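Long-range contacts in probable phospholipase A2 homolog 2 (PDB 2WG9), which probably hydrolyses, in a calcium-dependent manner, the 2-acyl ester of membrane phosphoglycerides, releasing lysophospholipids and free fatty acids: residues Arg21-Gln26 / Tyr36-Gly41; Pro52-Asp57 / Ala93-Asn98. All blocks are in the same frame, centred on the assembly; numbering follows the deposited sequence.

Contact 1: residues Arg21-Gln26 / Tyr36-Gly41. With CA (calcium ion), chain C; OCA (octanoic acid (caprylic acid)), chain D.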
loop_
_atom_site.group_PDB
_atom_site.type_symbol
_atom_site.label_atom_id
_atom_site.label_comp_id
_atom_site.label_asym_id
_atom_site.label_seq_id
_atom_site.Cartn_x
_atom_site.Cartn_y
_atom_site.Cartn_z
ATOM N N ARG A 21 -0.754 -12.423 -7.963
ATOM C CA ARG A 21 -0.104 -13.505 -7.224
ATOM C C ARG A 21 1.419 -13.443 -7.411
ATOM O O ARG A 21 2.125 -14.400 -7.091
ATOM C CB ARG A 21 -0.628 -14.873 -7.686
ATOM C CG ARG A 21 -2.150 -14.992 -7.750
ATOM C CD ARG A 21 -2.597 -16.430 -8.017
ATOM N NE ARG A 21 -4.051 -16.541 -8.132
ATOM C CZ ARG A 21 -4.889 -16.685 -7.106
ATOM N NH1 ARG A 21 -6.195 -16.778 -7.331
ATOM N NH2 ARG A 21 -4.435 -16.742 -5.856
ATOM N N THR A 22 1.910 -12.302 -7.904
ATOM C CA THR A 22 3.324 -12.137 -8.246
ATOM C C THR A 22 3.935 -10.918 -7.556
ATOM O O THR A 22 3.306 -9.868 -7.462
ATOM C CB THR A 22 3.546 -12.058 -9.793
ATOM O OG1 THR A 22 4.805 -11.434 -10.084
ATOM C CG2 THR A 22 2.458 -11.258 -10.460
ATOM N N CYS A 23 5.162 -11.074 -7.068
ATOM C CA CYS A 23 5.886 -9.976 -6.438
ATOM C C CYS A 23 6.451 -9.053 -7.514
ATOM O O CYS A 23 7.463 -9.368 -8.141
ATOM C CB CYS A 23 7.009 -10.510 -5.547
ATOM S SG CYS A 23 6.412 -11.589 -4.213
ATOM N N GLU A 24 5.788 -7.916 -7.711
ATOM C CA GLU A 24 6.179 -6.941 -8.726
ATOM C C GLU A 24 7.185 -5.901 -8.218
ATOM O O GLU A 24 7.356 -5.711 -7.009
ATOM C CB GLU A 24 4.935 -6.248 -9.308
ATOM C CG GLU A 24 4.006 -7.179 -10.103
ATOM C CD GLU A 24 4.698 -7.841 -11.285
ATOM O OE1 GLU A 24 5.495 -7.170 -11.965
ATOM O OE2 GLU A 24 4.451 -9.034 -11.537
ATOM N N SER A 25 7.876 -5.252 -9.150
ATOM C CA SER A 25 8.735 -4.122 -8.808
ATOM C C SER A 25 8.870 -3.209 -10.023
ATOM O O SER A 25 9.918 -3.166 -10.680
ATOM C CB SER A 25 10.094 -4.586 -8.260
ATOM O OG SER A 25 10.679 -5.591 -9.069
ATOM N N GLN A 26 7.777 -2.498 -10.302
ATOM C CA GLN A 26 7.615 -1.676 -11.500
ATOM C C GLN A 26 7.324 -0.229 -11.116
ATOM O O GLN A 26 6.631 0.028 -10.133
ATOM C CB GLN A 26 6.456 -2.205 -12.354
ATOM C CG GLN A 26 6.629 -3.641 -12.863
ATOM C CD GLN A 26 7.715 -3.760 -13.924
ATOM O OE1 GLN A 26 7.876 -2.875 -14.776
ATOM N NE2 GLN A 26 8.467 -4.856 -13.880
ATOM N N TYR A 36 4.467 -2.788 -6.476
ATOM C CA TYR A 36 5.516 -3.353 -5.636
ATOM C C TYR A 36 4.907 -4.482 -4.815
ATOM O O TYR A 36 3.868 -4.296 -4.165
ATOM C CB TYR A 36 6.070 -2.244 -4.729
ATOM C CG TYR A 36 7.132 -2.640 -3.739
ATOM C CD1 TYR A 36 8.464 -2.239 -3.915
ATOM C CD2 TYR A 36 6.808 -3.376 -2.595
ATOM C CE1 TYR A 36 9.444 -2.584 -2.988
ATOM C CE2 TYR A 36 7.778 -3.730 -1.671
ATOM C CZ TYR A 36 9.090 -3.332 -1.868
ATOM O OH TYR A 36 10.044 -3.686 -0.940
ATOM N N GLY A 37 5.564 -5.645 -4.845
ATOM C CA GLY A 37 5.045 -6.841 -4.184
ATOM C C GLY A 37 3.734 -7.240 -4.837
ATOM O O GLY A 37 3.556 -7.038 -6.044
ATOM N N LYS A 38 2.822 -7.801 -4.045
ATOM C CA LYS A 38 1.502 -8.204 -4.536
ATOM C C LYS A 38 0.439 -7.157 -4.193
ATOM O O LYS A 38 -0.677 -7.213 -4.723
ATOM C CB LYS A 38 1.087 -9.566 -3.945
ATOM C CG LYS A 38 1.923 -10.762 -4.390
ATOM C CD LYS A 38 1.624 -11.971 -3.500
ATOM C CE LYS A 38 2.577 -13.131 -3.747
ATOM N NZ LYS A 38 2.253 -14.319 -2.869
ATOM N N TYR A 39 0.787 -6.206 -3.312
ATOM C CA TYR A 39 -0.203 -5.300 -2.702
ATOM C C TYR A 39 0.049 -3.785 -2.849
ATOM O O TYR A 39 -0.900 -3.009 -2.832
ATOM C CB TYR A 39 -0.393 -5.634 -1.204
ATOM C CG TYR A 39 -1.003 -6.999 -0.943
ATOM C CD1 TYR A 39 -0.197 -8.120 -0.717
ATOM C CD2 TYR A 39 -2.389 -7.167 -0.919
ATOM C CE1 TYR A 39 -0.767 -9.383 -0.474
ATOM C CE2 TYR A 39 -2.966 -8.425 -0.687
ATOM C CZ TYR A 39 -2.152 -9.523 -0.470
ATOM O OH TYR A 39 -2.726 -10.762 -0.238
ATOM N N CYS A 40 1.306 -3.358 -2.960
ATOM C CA CYS A 40 1.607 -1.916 -2.978
ATOM C C CYS A 40 1.375 -1.290 -4.356
ATOM O O CYS A 40 2.059 -1.612 -5.329
ATOM C CB CYS A 40 3.036 -1.624 -2.497
ATOM S SG CYS A 40 3.416 -2.055 -0.778
ATOM N N GLY A 41 0.406 -0.385 -4.422
ATOM C CA GLY A 41 0.083 0.307 -5.660
ATOM C C GLY A 41 -1.383 0.680 -5.698
ATOM O O GLY A 41 -2.219 0.045 -5.051
HETATM CA CA CA C . -2.720 -1.789 -3.368
HETATM C C1 OCA D . -1.319 0.291 -0.879
HETATM C C2 OCA D . -0.344 1.453 -0.673
HETATM C C3 OCA D . -1.054 2.804 -0.741
HETATM C C4 OCA D . -1.444 3.193 -2.170
HETATM C C5 OCA D . -0.226 3.395 -3.085
HETATM C C6 OCA D . 0.307 4.824 -3.002
HETATM C C7 OCA D . 0.955 5.246 -4.322
HETATM C C8 OCA D . 2.476 5.354 -4.168
HETATM O O1 OCA D . -1.452 -0.146 -2.039
HETATM O O2 OCA D . -1.902 -0.142 0.135
HETATM O O HOH W 1 1.774 -16.837 -5.246
HETATM O O HOH W 2 -4.890 -0.982 -4.006
#
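E24 and G37 face each other as an antiparallel hydrogen-bonded pair: E24 N donates to G37 O at 2.9 Å, and G37 N returns a bond to E24 O. The same E24 carbonyl also receives a CA-H...O contact from Y36 CA at 3.3 Å. This short two-stranded hairpin shows how a small ladder can lead directly into a metal-binding loop, because the strand ending at G37 runs straight into the calcium loop of the phospholipase A2 family. The K38 side chain runs alongside the R21-T22 backbone. Its extended methylene chain lays K38 CG 3.5 Å from T22 O and K38 CE 3.6 Å from R21 O, while NZ forms a salt bridge with E50, the residue that also pairs with R21. E24 bends at its second torsion (chi2 -59°), turning the carboxylate back toward T22; a bond there from T22 OG1 to E24 OE2 is made by one of two T22 conformers and is hence doubtful. Beyond K38, the carbonyl oxygens of Y39 and G41 bind calcium, the first with Y39 O at 2.3 Å from the ion; Y44 and D64 add further ligands. G41 N donates to octanoate O1 at 3.0 Å, and O1 binds the same ion. Gripped by both metal and amide, this carboxylate oxygen occupies a place consistent with polarisation of a substrate carbonyl by calcium.

Contact 2: residues Pro52-Asp57 / Ala93-Asn98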
loop_
_atom_site.group_PDB
_atom_site.type_symbol
_atom_site.label_atom_id
_atom_site.label_comp_id
_atom_site.label_asym_id
_atom_site.label_seq_id
_atom_site.Cartn_x
_atom_site.Cartn_y
_atom_site.Cartn_z
ATOM N N PRO A 52 2.146 -11.635 1.553
ATOM C CA PRO A 52 2.894 -10.495 1.031
ATOM C C PRO A 52 4.351 -10.870 0.802
ATOM O O PRO A 52 4.826 -11.868 1.336
ATOM C CB PRO A 52 2.808 -9.449 2.153
ATOM C CG PRO A 52 1.757 -9.927 3.069
ATOM C CD PRO A 52 1.701 -11.407 2.942
ATOM N N CYS A 53 5.048 -10.056 0.018
ATOM C CA CYS A 53 6.377 -10.382 -0.469
ATOM C C CYS A 53 7.492 -9.946 0.472
ATOM O O CYS A 53 8.609 -10.469 0.406
ATOM C CB CYS A 53 6.577 -9.755 -1.847
ATOM S SG CYS A 53 5.373 -10.310 -3.042
ATOM N N ASP A 54 7.187 -8.969 1.320
ATOM C CA ASP A 54 8.104 -8.476 2.351
ATOM C C ASP A 54 7.305 -7.631 3.336
ATOM O O ASP A 54 6.064 -7.616 3.265
ATOM C CB ASP A 54 9.302 -7.701 1.752
ATOM C CG ASP A 54 8.900 -6.410 1.035
ATOM O OD1 ASP A 54 7.700 -6.047 0.979
ATOM O OD2 ASP A 54 9.820 -5.745 0.513
ATOM N N ALA A 55 8.002 -6.956 4.252
ATOM C CA ALA A 55 7.364 -6.142 5.294
ATOM C C ALA A 55 6.577 -4.968 4.723
ATOM O O ALA A 55 5.463 -4.679 5.172
ATOM C CB ALA A 55 8.408 -5.638 6.297
ATOM N N LEU A 56 7.159 -4.290 3.733
ATOM C CA LEU A 56 6.465 -3.191 3.056
ATOM C C LEU A 56 5.205 -3.687 2.355
ATOM O O LEU A 56 4.151 -3.064 2.466
ATOM C CB LEU A 56 7.388 -2.457 2.072
ATOM C CG LEU A 56 6.808 -1.214 1.377
ATOM C CD1 LEU A 56 6.306 -0.165 2.375
ATOM C CD2 LEU A 56 7.835 -0.605 0.418
ATOM N N ASP A 57 5.315 -4.808 1.647
ATOM C CA ASP A 57 4.150 -5.395 0.976
ATOM C C ASP A 57 3.043 -5.748 1.983
ATOM O O ASP A 57 1.845 -5.568 1.707
ATOM C CB ASP A 57 4.576 -6.627 0.181
ATOM C CG ASP A 57 3.607 -6.974 -0.921
ATOM O OD1 ASP A 57 2.904 -6.063 -1.409
ATOM O OD2 ASP A 57 3.562 -8.165 -1.312
ATOM N N ALA A 93 14.661 -8.764 5.111
ATOM C CA ALA A 93 14.929 -9.093 3.721
ATOM C C ALA A 93 13.748 -8.711 2.846
ATOM O O ALA A 93 12.593 -8.784 3.271
ATOM C CB ALA A 93 15.220 -10.584 3.575
ATOM N N THR A 94 14.041 -8.302 1.622
ATOM C CA THR A 94 12.999 -8.155 0.629
ATOM C C THR A 94 12.985 -9.415 -0.235
ATOM O O THR A 94 13.801 -10.325 -0.037
ATOM C CB THR A 94 13.168 -6.861 -0.210
ATOM O OG1 THR A 94 12.001 -6.659 -1.022
ATOM C CG2 THR A 94 14.413 -6.928 -1.094
ATOM N N PHE A 95 12.049 -9.474 -1.173
ATOM C CA PHE A 95 11.914 -10.625 -2.049
ATOM C C PHE A 95 13.010 -10.641 -3.116
ATOM O O PHE A 95 13.503 -9.578 -3.527
ATOM C CB PHE A 95 10.517 -10.667 -2.681
ATOM C CG PHE A 95 10.100 -9.381 -3.348
ATOM C CD1 PHE A 95 9.562 -8.329 -2.598
ATOM C CD2 PHE A 95 10.233 -9.225 -4.724
ATOM C CE1 PHE A 95 9.173 -7.151 -3.206
ATOM C CE2 PHE A 95 9.836 -8.051 -5.354
ATOM C CZ PHE A 95 9.310 -7.005 -4.596
ATOM N N PRO A 96 13.436 -11.849 -3.534
ATOM C CA PRO A 96 14.415 -11.921 -4.610
ATOM C C PRO A 96 13.845 -11.386 -5.910
ATOM O O PRO A 96 12.665 -11.605 -6.214
ATOM C CB PRO A 96 14.726 -13.419 -4.728
ATOM C CG PRO A 96 13.671 -14.123 -3.975
ATOM C CD PRO A 96 13.080 -13.175 -2.994
ATOM N N GLY A 97 14.673 -10.681 -6.668
ATOM C CA GLY A 97 14.223 -10.091 -7.924
ATOM C C GLY A 97 13.539 -8.745 -7.769
ATOM O O GLY A 97 12.992 -8.217 -8.734
ATOM N N ASN A 98 13.568 -8.189 -6.560
ATOM C CA ASN A 98 13.036 -6.847 -6.307
ATOM C C ASN A 98 13.916 -5.791 -6.974
ATOM O O ASN A 98 15.030 -5.525 -6.524
ATOM C CB ASN A 98 12.939 -6.582 -4.800
ATOM C CG ASN A 98 12.185 -5.306 -4.468
ATOM O OD1 ASN A 98 11.701 -4.594 -5.351
ATOM N ND2 ASN A 98 12.072 -5.016 -3.180
HETATM O O HOH W 3 10.909 -7.623 4.941
#
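The N-terminus of helix 55-68, the helix that carries the predicted active-site H63, is capped by D54 and meets the loop before helix 102-125 here. D54 is the N-cap: its OD1 accepts from D57 N at 2.8 Å, nearly in line with the C-O bond, while D57 OD2 takes the amide N of C53, the residue before the cap, at 2.7 Å through its anti lone pair. With chi1 at 65°, one carboxylate oxygen serves the helix and the other faces the loop. That second oxygen, D54 OD2, takes a hydrogen bond from T94 OG1 at 2.8 Å, the two side chains lying side by side, and probably a second with Y36 OH of the hairpin. Replacing D54 by an alanine removes both oxygens and is likely to leave D57 N and the T94 and Y36 hydroxyls without this acceptor. Water 3 adds a bridge, accepting from A55 N and donating to A93 O. F95 packs against C53, whose CB lies 3.4 Å from F95 CD1 and whose SG, disulfide-bonded to C23, lies 4.9 Å from the F95 ring centroid, near its normal. N98 CB lies over one F95 face, nearer its rim, and N98 ND2 donates to T94 OG1 at 2.7 Å.

Overall arrangement
Contacts 1 and 2 follow in series along the chain, the first closing before the second opens, yet their centres lie only about 9 Å apart on the same side of the molecule's centre. Contact 1 belongs to the hairpin of strands 24-26 and 35-37; contact 2 joins the start of helix 55-68 to the loop between helices 77-88 and 102-125. The C23-C53 disulfide links them covalently, and a probable hydrogen bond between Y36 and D54 adds a polar tie. D57 also accepts from the backbone of K38 and Y39. The pair is thus a worked example of one disulfide and a few side-chain bonds joining hairpin, calcium loop and helix start in a small secreted enzyme.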